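Local structure of antifreeze protein (3P4G) at residues 123-128 with 142-147; 131-136 with 150-155; 158-163 with 177-182; 171-176 with 192-197. The protein binds to ice as a hyperactive, calcium-dependent antifreeze protein, probably through clathrate-like waters anchored to its surface, and so would restrain the growth of ice crystals. All blocks are in the same frame, centred on the assembly; numbering follows the deposited sequence. Where two conformers were deposited one is given.

Contact 1 (123-128 with 142-147)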
loop_
_atom_site.group_PDB
_atom_site.type_symbol
_atom_site.label_atom_id
_atom_site.label_comp_id
_atom_site.label_asym_id
_atom_site.label_seq_id
_atom_site.Cartn_x
_atom_site.Cartn_y
_atom_site.Cartn_z
ATOM N N GLU A 123 2.114 11.703 -9.450
ATOM C CA GLU A 123 3.328 11.188 -8.794
ATOM C C GLU A 123 3.422 11.919 -7.460
ATOM O O GLU A 123 3.500 13.171 -7.457
ATOM C CB GLU A 123 4.543 11.484 -9.687
ATOM C CG GLU A 123 5.827 10.875 -9.188
ATOM C CD GLU A 123 6.952 10.734 -10.259
ATOM O OE1 GLU A 123 6.765 10.707 -11.541
ATOM O OE2 GLU A 123 8.096 10.627 -9.765
ATOM N N VAL A 124 3.302 11.184 -6.344
ATOM C CA VAL A 124 3.299 11.819 -4.993
ATOM C C VAL A 124 4.448 11.226 -4.190
ATOM O O VAL A 124 4.531 9.985 -4.059
ATOM C CB VAL A 124 1.949 11.594 -4.252
ATOM C CG1 VAL A 124 1.916 12.290 -2.846
ATOM C CG2 VAL A 124 0.798 12.122 -5.071
ATOM N N TYR A 125 5.323 12.087 -3.650
ATOM C CA TYR A 125 6.391 11.663 -2.774
ATOM C C TYR A 125 6.204 12.468 -1.476
ATOM O O TYR A 125 6.049 13.730 -1.521
ATOM C CB TYR A 125 7.745 12.039 -3.380
ATOM C CG TYR A 125 8.950 11.766 -2.517
ATOM C CD1 TYR A 125 9.774 10.665 -2.768
ATOM C CD2 TYR A 125 9.298 12.621 -1.440
ATOM C CE1 TYR A 125 10.867 10.398 -1.973
ATOM C CE2 TYR A 125 10.394 12.361 -0.657
ATOM C CZ TYR A 125 11.172 11.229 -0.922
ATOM O OH TYR A 125 12.299 10.972 -0.179
ATOM N N ILE A 126 6.172 11.734 -0.361
ATOM C CA ILE A 126 6.098 12.300 0.986
ATOM C C ILE A 126 7.292 11.666 1.728
ATOM O O ILE A 126 7.358 10.425 1.905
ATOM C CB ILE A 126 4.791 11.985 1.658
ATOM C CG1 ILE A 126 3.693 12.868 1.037
ATOM C CG2 ILE A 126 4.847 12.229 3.210
ATOM C CD1 ILE A 126 2.219 12.275 1.271
ATOM N N GLY A 127 8.212 12.510 2.177
ATOM C CA GLY A 127 9.480 12.008 2.774
ATOM C C GLY A 127 9.272 11.495 4.227
ATOM O O GLY A 127 9.894 10.519 4.708
ATOM N N GLY A 128 8.313 12.115 4.886
ATOM C CA GLY A 128 8.017 11.798 6.297
ATOM C C GLY A 128 6.864 10.817 6.462
ATOM O O GLY A 128 6.646 9.923 5.632
ATOM N N ASN A 142 1.642 7.011 -8.839
ATOM C CA ASN A 142 2.809 6.574 -8.077
ATOM C C ASN A 142 2.795 7.295 -6.743
ATOM O O ASN A 142 2.698 8.542 -6.728
ATOM C CB ASN A 142 4.074 6.910 -8.801
ATOM C CG ASN A 142 5.237 6.036 -8.332
ATOM O OD1 ASN A 142 5.369 4.892 -8.764
ATOM N ND2 ASN A 142 6.035 6.556 -7.362
ATOM N N ILE A 143 2.770 6.512 -5.639
ATOM C CA ILE A 143 2.796 7.079 -4.263
ATOM C C ILE A 143 4.029 6.523 -3.504
ATOM O O ILE A 143 4.233 5.288 -3.428
ATOM C CB ILE A 143 1.510 6.785 -3.461
ATOM C CG1 ILE A 143 0.248 7.269 -4.232
ATOM C CG2 ILE A 143 1.553 7.430 -2.087
ATOM C CD1 ILE A 143 -0.448 6.135 -4.934
ATOM N N GLN A 144 4.847 7.421 -2.958
ATOM C CA GLN A 144 5.951 6.986 -2.162
ATOM C C GLN A 144 5.871 7.735 -0.823
ATOM O O GLN A 144 5.749 8.978 -0.793
ATOM C CB GLN A 144 7.251 7.356 -2.840
ATOM C CG GLN A 144 8.444 6.903 -2.030
ATOM C CD GLN A 144 9.745 6.766 -2.798
ATOM O OE1 GLN A 144 9.777 6.319 -3.961
ATOM N NE2 GLN A 144 10.851 7.156 -2.142
ATOM N N ILE A 145 5.906 6.957 0.248
ATOM C CA ILE A 145 5.825 7.486 1.639
ATOM C C ILE A 145 7.068 6.982 2.334
ATOM O O ILE A 145 7.227 5.759 2.497
ATOM C CB ILE A 145 4.544 6.945 2.394
ATOM C CG1 ILE A 145 3.260 7.107 1.601
ATOM C CG2 ILE A 145 4.439 7.559 3.880
ATOM C CD1 ILE A 145 2.842 8.573 1.232
ATOM N N GLY A 146 7.939 7.893 2.774
ATOM C CA GLY A 146 9.220 7.511 3.357
ATOM C C GLY A 146 9.037 6.881 4.728
ATOM O O GLY A 146 9.751 5.944 5.066
ATOM N N GLY A 147 8.034 7.375 5.462
ATOM C CA GLY A 147 7.751 6.870 6.826
ATOM C C GLY A 147 6.576 5.902 6.874
ATOM O O GLY A 147 6.500 4.924 6.116
HETATM O O HOH W 1 6.228 8.841 -6.235
#
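Glu123 to Ile126 and Asn142 to Ile145 run as parallel strands in one-to-one register, their axes 4.8 Å apart and only 2° from alignment. Val124 N bonds Asn142 O, Val124 O accepts a hydrogen bond from Gln144 N, Ile126 N bonds Gln144 O and Ile126 O accepts from Gly146 N; each bonded residue thus spans the two flanking its opposite number, as a parallel ladder requires. In the turn, Gly147 N meets Gly128 O at 2.9 Å but stands 53° out of the carbonyl plane. A CB on Gly146 would clash with Gly127 O. On the face carrying Tyr125 and Gln144 the two side chains travel alongside each other. The Gln144 chain, with CG anti to its N (chi1 -180°) and extended beyond, brings NE2 obliquely to 3.2 Å from Tyr125 CE1. Tyr106 stacks on the same phenol ring. With a serine at Gln144 the Tyr125 ring would probably lose its neighbour on this strand and be freer to turn. A water links Val124 O, 3.0 Å away, to Asn142 ND2, while Asn142 OD1 accepts from Asn161 ND2. On the inward face Ile126 CD1 rests 3.8 Å from Ile145 CD1. Stacked parallel rungs with an aliphatic interior and glycine turns are characteristic of the right-handed beta-helix that this protein forms.

Contact 2 (131-136 with 150-155). With CA (calcium ion), chain I; CA (calcium ion), chain J.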
loop_
_atom_site.group_PDB
_atom_site.type_symbol
_atom_site.label_atom_id
_atom_site.label_comp_id
_atom_site.label_asym_id
_atom_site.label_seq_id
_atom_site.Cartn_x
_atom_site.Cartn_y
_atom_site.Cartn_z
ATOM N N SER A 131 -0.098 11.080 8.020
ATOM C CA SER A 131 -1.141 10.963 9.063
ATOM C C SER A 131 -2.441 11.677 8.697
ATOM O O SER A 131 -3.348 11.753 9.527
ATOM C CB SER A 131 -0.668 11.429 10.454
ATOM O OG SER A 131 -0.218 12.776 10.447
ATOM N N GLY A 132 -2.522 12.220 7.483
ATOM C CA GLY A 132 -3.810 12.712 6.939
ATOM C C GLY A 132 -4.206 11.710 5.866
ATOM O O GLY A 132 -3.372 10.888 5.452
ATOM N N ASP A 133 -5.450 11.744 5.416
ATOM C CA ASP A 133 -5.927 10.784 4.436
ATOM C C ASP A 133 -5.487 11.181 3.064
ATOM O O ASP A 133 -5.723 12.301 2.643
ATOM C CB ASP A 133 -7.468 10.725 4.406
ATOM C CG ASP A 133 -8.057 10.143 5.673
ATOM O OD1 ASP A 133 -7.353 9.491 6.495
ATOM O OD2 ASP A 133 -9.264 10.326 5.858
ATOM N N LEU A 134 -4.845 10.255 2.375
ATOM C CA LEU A 134 -4.446 10.491 0.996
ATOM C C LEU A 134 -5.334 9.777 -0.001
ATOM O O LEU A 134 -5.688 8.561 0.169
ATOM C CB LEU A 134 -2.990 10.012 0.814
ATOM C CG LEU A 134 -2.356 10.399 -0.548
ATOM C CD1 LEU A 134 -0.870 10.554 -0.336
ATOM C CD2 LEU A 134 -2.498 9.350 -1.557
ATOM N N ASP A 135 -5.702 10.498 -1.077
ATOM C CA ASP A 135 -6.421 9.859 -2.176
ATOM C C ASP A 135 -5.692 10.145 -3.474
ATOM O O ASP A 135 -5.555 11.310 -3.856
ATOM C CB ASP A 135 -7.870 10.372 -2.270
ATOM C CG ASP A 135 -8.742 9.457 -3.114
ATOM O OD1 ASP A 135 -9.848 8.998 -2.673
ATOM O OD2 ASP A 135 -8.291 9.073 -4.171
ATOM N N ALA A 136 -5.170 9.103 -4.135
ATOM C CA ALA A 136 -4.418 9.338 -5.388
ATOM C C ALA A 136 -5.379 9.502 -6.555
ATOM O O ALA A 136 -4.989 9.933 -7.663
ATOM C CB ALA A 136 -3.436 8.183 -5.656
ATOM N N ASN A 150 -0.293 6.195 8.463
ATOM C CA ASN A 150 -1.059 6.152 9.750
ATOM C C ASN A 150 -2.560 6.355 9.575
ATOM O O ASN A 150 -3.381 6.076 10.488
ATOM C CB ASN A 150 -0.510 7.183 10.698
ATOM C CG ASN A 150 0.855 6.840 11.139
ATOM O OD1 ASN A 150 1.172 5.667 11.288
ATOM N ND2 ASN A 150 1.678 7.852 11.373
ATOM N N ALA A 151 -2.935 6.812 8.401
ATOM C CA ALA A 151 -4.305 7.153 8.128
ATOM C C ALA A 151 -4.845 6.371 6.902
ATOM O O ALA A 151 -4.282 5.310 6.546
ATOM C CB ALA A 151 -4.386 8.701 7.931
ATOM N N ALA A 152 -5.930 6.833 6.271
ATOM C CA ALA A 152 -6.407 6.175 5.044
ATOM C C ALA A 152 -5.506 6.476 3.859
ATOM O O ALA A 152 -5.022 7.588 3.710
ATOM C CB ALA A 152 -7.865 6.590 4.672
ATOM N N LEU A 153 -5.277 5.497 3.008
ATOM C CA LEU A 153 -4.564 5.786 1.773
ATOM C C LEU A 153 -5.350 5.039 0.675
ATOM O O LEU A 153 -5.408 3.800 0.634
ATOM C CB LEU A 153 -3.098 5.344 1.842
ATOM C CG LEU A 153 -2.214 5.863 0.692
ATOM C CD1 LEU A 153 -0.718 5.746 1.101
ATOM C CD2 LEU A 153 -2.419 5.149 -0.663
ATOM N N ASN A 154 -5.974 5.807 -0.206
ATOM C CA ASN A 154 -6.772 5.265 -1.278
ATOM C C ASN A 154 -6.087 5.543 -2.610
ATOM O O ASN A 154 -5.983 6.708 -3.006
ATOM C CB ASN A 154 -8.157 5.912 -1.199
ATOM C CG ASN A 154 -8.919 5.455 0.029
ATOM O OD1 ASN A 154 -8.931 4.273 0.344
ATOM N ND2 ASN A 154 -9.518 6.394 0.748
ATOM N N ALA A 155 -5.592 4.491 -3.280
ATOM C CA ALA A 155 -4.865 4.662 -4.542
ATOM C C ALA A 155 -5.810 4.853 -5.761
ATOM O O ALA A 155 -5.394 5.385 -6.844
ATOM C CB ALA A 155 -3.908 3.487 -4.734
HETATM CA CA CA I . -4.653 10.305 -9.973
HETATM CA CA CA J . -5.216 5.778 -9.074
#
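Asn154 O is approached by two donors of the facing segment: Ala136 N bonds it at 2.8 Å, and the CA-H of Asp135 makes a weaker contact, with CA 3.3 Å from that oxygen. One step back, Asn154 N points almost straight at Leu134 O, the angle at hydrogen being 175°, and Leu134 N bonds Ala152 O. Asp133 carries the pairing past the short strands with its side chain. Its CG lies beside its own backbone N (chi1 -68°), which places OD1 3.0 Å from Ala152 N; the N-H comes in from above the carboxylate plane, 43° out of it, and the methyl of Ala151 touches the same oxygen, CB to OD1 3.4 Å. These segments are successive rungs of the second parallel face of the beta-helix. Toward its interior Leu134 and Leu153 lie side by side and point alike, Leu134 CD2 being 4.2 Å from Leu153 CG. Just past the strands the backbone carbonyls turn to metal: Ala136 O binds one calcium ion at 2.4 Å and Ala155 O the next at 2.3 Å. Asp141 joins these two ions, giving OD1 to the first and OD2 to the second, and Asp160 OD1 also binds the second.

Contact 3 (158-163 with 177-182). With CA (calcium ion), chain K; CA (calcium ion), chain L; CA (calcium ion), chain J.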
loop_
_atom_site.group_PDB
_atom_site.type_symbol
_atom_site.label_atom_id
_atom_site.label_comp_id
_atom_site.label_asym_id
_atom_site.label_seq_id
_atom_site.Cartn_x
_atom_site.Cartn_y
_atom_site.Cartn_z
ATOM N N GLY A 158 -7.154 2.739 -11.486
ATOM C CA GLY A 158 -5.824 2.800 -12.102
ATOM C C GLY A 158 -4.826 1.770 -11.572
ATOM O O GLY A 158 -4.942 1.256 -10.460
ATOM N N ASN A 159 -3.833 1.500 -12.392
ATOM C CA ASN A 159 -2.699 0.646 -12.017
ATOM C C ASN A 159 -1.703 1.475 -11.162
ATOM O O ASN A 159 -0.840 2.168 -11.708
ATOM C CB ASN A 159 -2.000 0.135 -13.272
ATOM C CG ASN A 159 -2.923 -0.604 -14.205
ATOM O OD1 ASN A 159 -3.672 -1.490 -13.801
ATOM N ND2 ASN A 159 -2.815 -0.307 -15.460
ATOM N N ASP A 160 -1.887 1.432 -9.838
ATOM C CA ASP A 160 -1.138 2.309 -8.916
ATOM C C ASP A 160 0.041 1.586 -8.295
ATOM O O ASP A 160 0.010 0.365 -8.052
ATOM C CB ASP A 160 -2.075 2.806 -7.792
ATOM C CG ASP A 160 -3.366 3.488 -8.362
ATOM O OD1 ASP A 160 -3.274 4.540 -9.055
ATOM O OD2 ASP A 160 -4.484 2.990 -8.128
ATOM N N ASN A 161 1.054 2.369 -7.958
ATOM C CA ASN A 161 2.250 1.837 -7.327
ATOM C C ASN A 161 2.444 2.593 -6.016
ATOM O O ASN A 161 2.479 3.841 -6.015
ATOM C CB ASN A 161 3.459 2.039 -8.209
ATOM C CG ASN A 161 4.704 1.407 -7.587
ATOM O OD1 ASN A 161 4.713 0.218 -7.346
ATOM N ND2 ASN A 161 5.730 2.207 -7.268
ATOM N N LEU A 162 2.476 1.836 -4.916
ATOM C CA LEU A 162 2.632 2.397 -3.566
ATOM C C LEU A 162 3.895 1.802 -2.934
ATOM O O LEU A 162 3.993 0.575 -2.799
ATOM C CB LEU A 162 1.399 2.083 -2.719
ATOM C CG LEU A 162 1.519 2.470 -1.229
ATOM C CD1 LEU A 162 1.847 3.973 -1.066
ATOM C CD2 LEU A 162 0.205 2.106 -0.547
ATOM N N ILE A 163 4.850 2.660 -2.546
ATOM C CA ILE A 163 6.057 2.205 -1.867
ATOM C C ILE A 163 6.122 2.961 -0.518
ATOM O O ILE A 163 6.069 4.204 -0.507
ATOM C CB ILE A 163 7.369 2.532 -2.628
ATOM C CG1 ILE A 163 7.466 1.852 -3.977
ATOM C CG2 ILE A 163 8.590 2.067 -1.797
ATOM C CD1 ILE A 163 8.889 2.033 -4.644
ATOM N N ASP A 177 -8.088 -2.171 -10.729
ATOM C CA ASP A 177 -6.874 -2.323 -11.606
ATOM C C ASP A 177 -5.678 -2.963 -10.878
ATOM O O ASP A 177 -5.805 -3.447 -9.739
ATOM C CB ASP A 177 -6.582 -0.972 -12.308
ATOM C CG ASP A 177 -7.806 -0.470 -13.034
ATOM O OD1 ASP A 177 -8.405 0.545 -12.589
ATOM O OD2 ASP A 177 -8.207 -1.133 -14.042
ATOM N N ASN A 178 -4.539 -2.988 -11.557
ATOM C CA ASN A 178 -3.431 -3.901 -11.195
ATOM C C ASN A 178 -2.372 -3.093 -10.442
ATOM O O ASN A 178 -1.560 -2.364 -11.012
ATOM C CB ASN A 178 -2.858 -4.514 -12.411
ATOM C CG ASN A 178 -3.917 -5.254 -13.240
ATOM O OD1 ASN A 178 -4.869 -5.863 -12.707
ATOM N ND2 ASN A 178 -3.746 -5.205 -14.557
ATOM N N ASP A 179 -2.459 -3.204 -9.140
ATOM C CA ASP A 179 -1.667 -2.384 -8.248
ATOM C C ASP A 179 -0.500 -3.136 -7.590
ATOM O O ASP A 179 -0.580 -4.355 -7.367
ATOM C CB ASP A 179 -2.539 -1.903 -7.095
ATOM C CG ASP A 179 -3.803 -1.170 -7.572
ATOM O OD1 ASP A 179 -3.720 -0.049 -8.143
ATOM O OD2 ASP A 179 -4.913 -1.677 -7.344
ATOM N N THR A 180 0.534 -2.363 -7.223
ATOM C CA THR A 180 1.749 -2.880 -6.521
ATOM C C THR A 180 1.860 -2.124 -5.223
ATOM O O THR A 180 1.714 -0.894 -5.201
ATOM C CB THR A 180 3.016 -2.651 -7.297
ATOM O OG1 THR A 180 2.952 -3.486 -8.460
ATOM C CG2 THR A 180 4.261 -2.993 -6.448
ATOM N N VAL A 181 2.086 -2.872 -4.156
ATOM C CA VAL A 181 2.422 -2.255 -2.843
ATOM C C VAL A 181 3.698 -2.926 -2.355
ATOM O O VAL A 181 3.840 -4.156 -2.403
ATOM C CB VAL A 181 1.331 -2.522 -1.799
ATOM C CG1 VAL A 181 1.683 -1.880 -0.430
ATOM C CG2 VAL A 181 -0.032 -1.962 -2.313
ATOM N N GLU A 182 4.597 -2.099 -1.850
ATOM C CA GLU A 182 5.745 -2.596 -1.065
ATOM C C GLU A 182 5.777 -1.857 0.277
ATOM O O GLU A 182 5.772 -0.604 0.323
ATOM C CB GLU A 182 7.037 -2.312 -1.831
ATOM C CG GLU A 182 7.127 -3.089 -3.195
ATOM C CD GLU A 182 8.336 -2.742 -4.044
ATOM O OE1 GLU A 182 9.006 -1.723 -3.780
ATOM O OE2 GLU A 182 8.594 -3.475 -5.034
HETATM CA CA CA K . -5.774 1.013 -8.252
HETATM CA CA CA L . -6.256 -3.595 -7.387
HETATM CA CA CA J . -5.216 5.778 -9.074
#
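The carboxylates of Asp160 and Asp179 each span two calcium ions, and they share the middle one, K. Asp179 OD1 binds calcium K at 2.3 Å and its OD2 binds calcium L, while Asp160 gives OD2 to K and OD1 to calcium J. Asp179 OD1 also takes Asp160 N at 2.9 Å, on the anti side and 18° out of the carboxylate plane, so a metal and a backbone N-H grip one oxygen. For both aspartates CG beside the backbone N (chi1 near -55° in each) swings the carboxylate into the row of ions. Nearby, the amide of Asn159 and the carboxylate of Asp177 stand almost perpendicular, 85° between planes, with Asn159 OD1 3.3 Å from Asp177 CB. That amide oxygen accepts Asn178 N in its carbonyl plane at 2.8 Å, and Asp177 OD1 accepts Gly158 N from the anti side. Gly158 O completes the local ligands of calcium K; a CB on Gly158 would be crowded by calcium J. Farther along, Asn161, whose ND2 is hydrogen-bonded to Asn142 OD1, sets its OD1 3.3 Å from Thr180 CB, and backbone bonds continue from Thr180 N to Asp160 O and from Glu182 N to Leu162 O. Strand 161-164 is flanked on its other side by 142-145, and strand 180-183 by 201-204, while Leu162 and Val181 both press inward on Met174.

Contact 4 (171-176 with 192-197). With CA (calcium ion), chain L; CA (calcium ion), chain K; CA (calcium ion), chain M.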
loop_
_atom_site.group_PDB
_atom_site.type_symbol
_atom_site.label_atom_id
_atom_site.label_comp_id
_atom_site.label_asym_id
_atom_site.label_seq_id
_atom_site.Cartn_x
_atom_site.Cartn_y
_atom_site.Cartn_z
ATOM N N ILE A 171 -5.395 2.249 6.947
ATOM C CA ILE A 171 -6.013 1.348 5.980
ATOM C C ILE A 171 -5.626 1.779 4.558
ATOM O O ILE A 171 -6.002 2.887 4.112
ATOM C CB ILE A 171 -7.582 1.319 6.141
ATOM C CG1 ILE A 171 -7.944 0.709 7.502
ATOM C CG2 ILE A 171 -8.176 0.441 5.067
ATOM C CD1 ILE A 171 -9.360 0.895 7.953
ATOM N N VAL A 172 -4.873 0.915 3.873
ATOM C CA VAL A 172 -4.476 1.116 2.465
ATOM C C VAL A 172 -5.457 0.343 1.570
ATOM O O VAL A 172 -5.693 -0.865 1.778
ATOM C CB VAL A 172 -3.038 0.587 2.233
ATOM C CG1 VAL A 172 -2.661 0.543 0.742
ATOM C CG2 VAL A 172 -2.035 1.415 2.996
ATOM N N ASN A 173 -6.051 1.055 0.618
ATOM C CA ASN A 173 -6.942 0.448 -0.351
ATOM C C ASN A 173 -6.472 0.826 -1.739
ATOM O O ASN A 173 -6.512 1.989 -2.133
ATOM C CB ASN A 173 -8.348 0.911 -0.215
ATOM C CG ASN A 173 -9.321 -0.077 -0.862
ATOM O OD1 ASN A 173 -9.258 -0.446 -2.107
ATOM N ND2 ASN A 173 -10.164 -0.628 0.011
ATOM N N MET A 174 -6.024 -0.170 -2.464
ATOM C CA MET A 174 -5.445 0.105 -3.763
ATOM C C MET A 174 -6.446 0.199 -4.857
ATOM O O MET A 174 -6.106 0.649 -5.970
ATOM C CB MET A 174 -4.375 -0.951 -4.078
ATOM C CG MET A 174 -3.204 -0.939 -3.057
ATOM S SD MET A 174 -2.344 0.660 -2.913
ATOM C CE MET A 174 -1.553 0.827 -4.547
ATOM N N GLY A 175 -7.678 -0.197 -4.574
ATOM C CA GLY A 175 -8.778 0.039 -5.517
ATOM C C GLY A 175 -8.683 -0.848 -6.764
ATOM O O GLY A 175 -7.927 -1.852 -6.806
ATOM N N THR A 176 -9.448 -0.503 -7.768
ATOM C CA THR A 176 -9.521 -1.336 -8.980
ATOM C C THR A 176 -8.168 -1.307 -9.723
ATOM O O THR A 176 -7.247 -0.523 -9.374
ATOM C CB THR A 176 -10.622 -0.882 -9.947
ATOM O OG1 THR A 176 -10.271 0.397 -10.504
ATOM C CG2 THR A 176 -12.058 -0.825 -9.225
ATOM N N LYS A 192 -4.143 -2.277 7.525
ATOM C CA LYS A 192 -4.668 -3.176 6.502
ATOM C C LYS A 192 -4.120 -2.788 5.162
ATOM O O LYS A 192 -3.963 -1.580 4.875
ATOM C CB LYS A 192 -6.186 -3.097 6.435
ATOM C CG LYS A 192 -6.833 -3.435 7.785
ATOM C CD LYS A 192 -8.332 -3.701 7.641
ATOM C CE LYS A 192 -8.998 -3.679 9.017
ATOM N NZ LYS A 192 -8.449 -4.730 9.947
ATOM N N VAL A 193 -3.930 -3.783 4.291
ATOM C CA VAL A 193 -3.607 -3.496 2.873
ATOM C C VAL A 193 -4.587 -4.328 2.086
ATOM O O VAL A 193 -4.541 -5.552 2.150
ATOM C CB VAL A 193 -2.171 -3.831 2.447
ATOM C CG1 VAL A 193 -1.984 -3.673 0.876
ATOM C CG2 VAL A 193 -1.192 -2.927 3.166
ATOM N N LEU A 194 -5.491 -3.621 1.392
ATOM C CA LEU A 194 -6.551 -4.226 0.578
ATOM C C LEU A 194 -6.213 -3.913 -0.860
ATOM O O LEU A 194 -6.219 -2.740 -1.260
ATOM C CB LEU A 194 -7.908 -3.592 1.014
ATOM C CG LEU A 194 -8.115 -3.565 2.534
ATOM C CD1 LEU A 194 -9.477 -2.831 2.892
ATOM C CD2 LEU A 194 -8.102 -4.987 3.086
ATOM N N LEU A 195 -5.870 -4.950 -1.628
ATOM C CA LEU A 195 -5.401 -4.770 -3.027
ATOM C C LEU A 195 -6.604 -4.645 -3.981
ATOM O O LEU A 195 -6.505 -4.065 -5.091
ATOM C CB LEU A 195 -4.402 -5.895 -3.419
ATOM C CG LEU A 195 -3.239 -6.069 -2.466
ATOM C CD1 LEU A 195 -2.449 -7.352 -2.874
ATOM C CD2 LEU A 195 -2.286 -4.852 -2.477
ATOM N N ASP A 196 -7.741 -5.154 -3.510
ATOM C CA ASP A 196 -9.050 -5.045 -4.183
ATOM C C ASP A 196 -9.072 -5.753 -5.575
ATOM O O ASP A 196 -8.267 -6.661 -5.836
ATOM C CB ASP A 196 -9.439 -3.569 -4.255
ATOM C CG ASP A 196 -10.972 -3.357 -4.201
ATOM O OD1 ASP A 196 -11.435 -2.348 -3.689
ATOM O OD2 ASP A 196 -11.716 -4.248 -4.620
ATOM N N THR A 197 -9.954 -5.336 -6.469
ATOM C CA THR A 197 -10.020 -5.982 -7.803
ATOM C C THR A 197 -8.712 -5.762 -8.590
ATOM O O THR A 197 -7.901 -4.860 -8.284
ATOM C CB THR A 197 -11.253 -5.558 -8.627
ATOM O OG1 THR A 197 -11.037 -4.275 -9.226
ATOM C CG2 THR A 197 -12.554 -5.539 -7.763
HETATM CA CA CA L . -6.256 -3.595 -7.387
HETATM CA CA CA K . -5.774 1.013 -8.252
HETATM CA CA CA M . -6.688 -8.332 -6.541
#
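Two consecutive calcium-binding turns of the beta-helix meet here, each leading off a strand: Gly175 O, Leu195 O and Thr197 O all bind calcium L, the first at 2.5 Å. Calcium K takes Met174 O and Thr176 O, and calcium M takes Asp196 O. Before the turns the backbones pair in parallel, Val172 N to Lys192 O, Leu194 N to Val172 O, and Met174 N to Leu194 O at 2.8 Å. Asn173 opens its turn as an Asx turn: CG lies anti to the backbone N (chi1 -159°), and OD1 accepts Gly175 N in its carbonyl plane, on a lone pair, at 2.9 Å. The other branch, ND2, lies against Leu194 CD1 at 3.7 Å. A leucine in place of Asn173 would probably leave Gly175 N without this acceptor and the turn that presents Gly175 O to the metal less firmly set. On the inner side Met174, bent at chi2 and chi3, runs beside Leu195, CG to CD2 4.1 Å. At the end of the turn Thr197 OG1 sits 3.3 Å from Thr176 CA. Gly175 O and Leu195 O approach to 3.1 Å, a spacing of two acceptors that suits a shared cation; the calcium charge presumably offsets the repulsion among these carbonyls, and the pairing of the turns is therefore likely to depend on the bound ion.

In the fold
Contacts 1 and 3 follow one another on one face of the beta-helix, joined by Ile143 N to Asn161 O at 2.7 Å; contacts 2 and 4 do so on the facing one, where Leu153 O meets Asn173 N at 2.8 Å. Between faces the interior closes by packing: Ile143 CD1 touches Ala136 CB at 3.7 Å across contacts 1 and 2, and Val181 CG2 touches Met174 CG at 3.4 Å across contacts 3 and 4. The last two, with centres about 9 Å apart, share calcium ions K and L, whereas contacts 2 and 3 share J. Contacts 1 and 4 do not touch, their nearest atoms about 5 Å apart.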